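PDB 1Q5N: 3-carboxy-cis,cis-muconate cycloisomerase from Acinetobacter calcoaceticus, which is a largely helical enzyme of the fumarase/aspartase (lyase) superfamily, a cycloisomerase that assembles from four copies of its chain. Local coordinates for residues T18-D23 / V27-E32. Residues are numbered along the deposited sequence; the frame is centred on the assembly and turned at random.
Sequences TEIFSD and VSYMVE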
loop_
_atom_site.group_PDB
_atom_site.type_symbol
_atom_site.label_atom_id
_atom_site.label_comp_id
_atom_site.label_asym_id
_atom_site.label_seq_id
_atom_site.Cartn_x
_atom_site.Cartn_y
_atom_site.Cartn_z
ATOM N N THR A 18 10.181 14.884 -15.945
ATOM C CA THR A 18 10.536 15.617 -14.731
ATOM C C THR A 18 10.372 17.154 -14.927
ATOM O O THR A 18 9.982 17.888 -14.004
ATOM C CB THR A 18 12.008 15.294 -14.322
ATOM O OG1 THR A 18 12.045 13.951 -13.863
ATOM C CG2 THR A 18 12.502 16.170 -13.180
ATOM N N GLU A 19 10.684 17.627 -16.132
ATOM C CA GLU A 19 10.559 19.043 -16.436
ATOM C C GLU A 19 9.082 19.426 -16.470
ATOM O O GLU A 19 8.718 20.486 -15.973
ATOM C CB GLU A 19 11.202 19.355 -17.788
ATOM C CG GLU A 19 12.048 20.634 -17.781
ATOM C CD GLU A 19 12.795 20.833 -19.117
ATOM O OE1 GLU A 19 13.741 20.019 -19.434
ATOM O OE2 GLU A 19 12.409 21.812 -19.842
ATOM N N ILE A 20 8.234 18.574 -17.055
ATOM C CA ILE A 20 6.821 18.893 -17.108
ATOM C C ILE A 20 6.224 19.091 -15.705
ATOM O O ILE A 20 5.309 19.907 -15.536
ATOM C CB ILE A 20 6.026 17.802 -17.890
ATOM C CG1 ILE A 20 6.304 17.963 -19.389
ATOM C CG2 ILE A 20 4.513 17.919 -17.654
ATOM C CD1 ILE A 20 5.830 16.777 -20.204
ATOM N N PHE A 21 6.765 18.378 -14.709
ATOM C CA PHE A 21 6.292 18.456 -13.316
ATOM C C PHE A 21 7.126 19.305 -12.389
ATOM O O PHE A 21 6.927 19.294 -11.170
ATOM C CB PHE A 21 6.121 17.039 -12.732
ATOM C CG PHE A 21 4.927 16.287 -13.320
ATOM C CD1 PHE A 21 3.621 16.593 -12.919
ATOM C CD2 PHE A 21 5.105 15.324 -14.325
ATOM C CE1 PHE A 21 2.486 15.950 -13.523
ATOM C CE2 PHE A 21 3.980 14.674 -14.940
ATOM C CZ PHE A 21 2.682 14.989 -14.539
ATOM N N SER A 22 8.048 20.078 -12.941
ATOM C CA SER A 22 8.873 20.967 -12.116
ATOM C C SER A 22 8.031 22.207 -11.663
ATOM O O SER A 22 6.982 22.512 -12.250
ATOM C CB SER A 22 10.073 21.424 -12.935
ATOM O OG SER A 22 9.657 22.327 -13.966
ATOM N N ASP A 23 8.478 22.904 -10.623
ATOM C CA ASP A 23 7.751 24.068 -10.144
ATOM C C ASP A 23 7.513 25.098 -11.252
ATOM O O ASP A 23 6.414 25.662 -11.409
ATOM C CB ASP A 23 8.510 24.735 -8.996
ATOM C CG ASP A 23 8.506 23.894 -7.722
ATOM O OD1 ASP A 23 7.623 23.029 -7.555
ATOM O OD2 ASP A 23 9.392 24.095 -6.874
ATOM N N VAL A 27 3.813 26.333 -12.782
ATOM C CA VAL A 27 3.376 27.738 -12.825
ATOM C C VAL A 27 3.132 28.185 -14.285
ATOM O O VAL A 27 2.231 28.975 -14.553
ATOM C CB VAL A 27 4.391 28.676 -12.138
ATOM C CG1 VAL A 27 3.921 30.136 -12.317
ATOM C CG2 VAL A 27 4.509 28.322 -10.624
ATOM N N SER A 28 3.902 27.646 -15.226
ATOM C CA SER A 28 3.714 27.957 -16.631
ATOM C C SER A 28 2.345 27.524 -17.084
ATOM O O SER A 28 1.637 28.262 -17.766
ATOM C CB SER A 28 4.715 27.200 -17.487
ATOM O OG SER A 28 5.548 28.128 -18.110
ATOM N N TYR A 29 1.974 26.303 -16.708
ATOM C CA TYR A 29 0.679 25.754 -17.101
ATOM C C TYR A 29 -0.452 26.517 -16.413
ATOM O O TYR A 29 -1.540 26.666 -16.981
ATOM C CB TYR A 29 0.590 24.256 -16.753
ATOM C CG TYR A 29 1.423 23.357 -17.635
ATOM C CD1 TYR A 29 1.049 23.121 -18.961
ATOM C CD2 TYR A 29 2.529 22.657 -17.125
ATOM C CE1 TYR A 29 1.729 22.210 -19.760
ATOM C CE2 TYR A 29 3.238 21.725 -17.937
ATOM C CZ TYR A 29 2.819 21.514 -19.256
ATOM O OH TYR A 29 3.470 20.629 -20.095
ATOM N N MET A 30 -0.203 27.009 -15.203
ATOM C CA MET A 30 -1.250 27.776 -14.510
ATOM C C MET A 30 -1.481 29.092 -15.258
ATOM O O MET A 30 -2.646 29.549 -15.409
ATOM C CB MET A 30 -0.865 28.056 -13.048
ATOM C CG MET A 30 -0.934 26.772 -12.180
ATOM S SD MET A 30 -0.250 27.021 -10.518
ATOM C CE MET A 30 -1.651 27.730 -9.813
ATOM N N VAL A 31 -0.381 29.688 -15.719
ATOM C CA VAL A 31 -0.466 30.920 -16.487
ATOM C C VAL A 31 -1.294 30.601 -17.743
ATOM O O VAL A 31 -2.251 31.314 -18.077
ATOM C CB VAL A 31 0.932 31.421 -16.895
ATOM C CG1 VAL A 31 0.813 32.507 -18.013
ATOM C CG2 VAL A 31 1.667 31.983 -15.653
ATOM N N GLU A 32 -0.965 29.501 -18.400
ATOM C CA GLU A 32 -1.682 29.130 -19.596
ATOM C C GLU A 32 -3.190 28.995 -19.339
ATOM O O GLU A 32 -4.025 29.416 -20.168
ATOM C CB GLU A 32 -1.110 27.826 -20.116
ATOM C CG GLU A 32 -1.652 27.358 -21.463
ATOM C CD GLU A 32 -0.885 26.112 -21.974
ATOM O OE1 GLU A 32 0.319 25.941 -21.613
ATOM O OE2 GLU A 32 -1.477 25.311 -22.742
#
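Tyr29 reaches across to Ile20 with one edge of its ring: CE2 lies 3.7 Å from Ile20 O, which sits near the ring plane. CG2 of Ile20 approaches the CE2 and hydroxyl end of the ring from off its plane, 4.0 Å from Tyr29 CE2 and 3.8 Å from Tyr29 OH, and CG1 also comes within packing distance of the hydroxyl. The isoleucine torsion explains this double touch: with chi1 at -75°, CG2 stands anti to the backbone N, and this branch also covers the rim of one face of the Phe21 ring. The second junction is a backbone bond, Val27 N to Asp23 O at 3.0 Å, nearly straight at 171°; CG2 of Val27 packs 3.4 Å from the same oxygen. The i+4 spacing of this bond makes it alpha-helical, in the first turn of helix 23-43. A short turn links helix 15-20, ending at Ile20, to this helix, starting at Asp23. Ser22 occupies the N-cap: its OG caps Ala25 N and also donates to Glu19 O (2.9 Å), which accepts Ser22 N as well, tying the start of one helix to the end of the other. Farther out, Ile20, Phe21 and Tyr29 all pack against helix 110-146, where Asp124 hydrogen-bonds Tyr29 OH and Gln121 NE2 bonds Ile20 O. Asp23 OD2 accepts the backbone N of Leu7 of the second subunit, whose side chain packs on Val27.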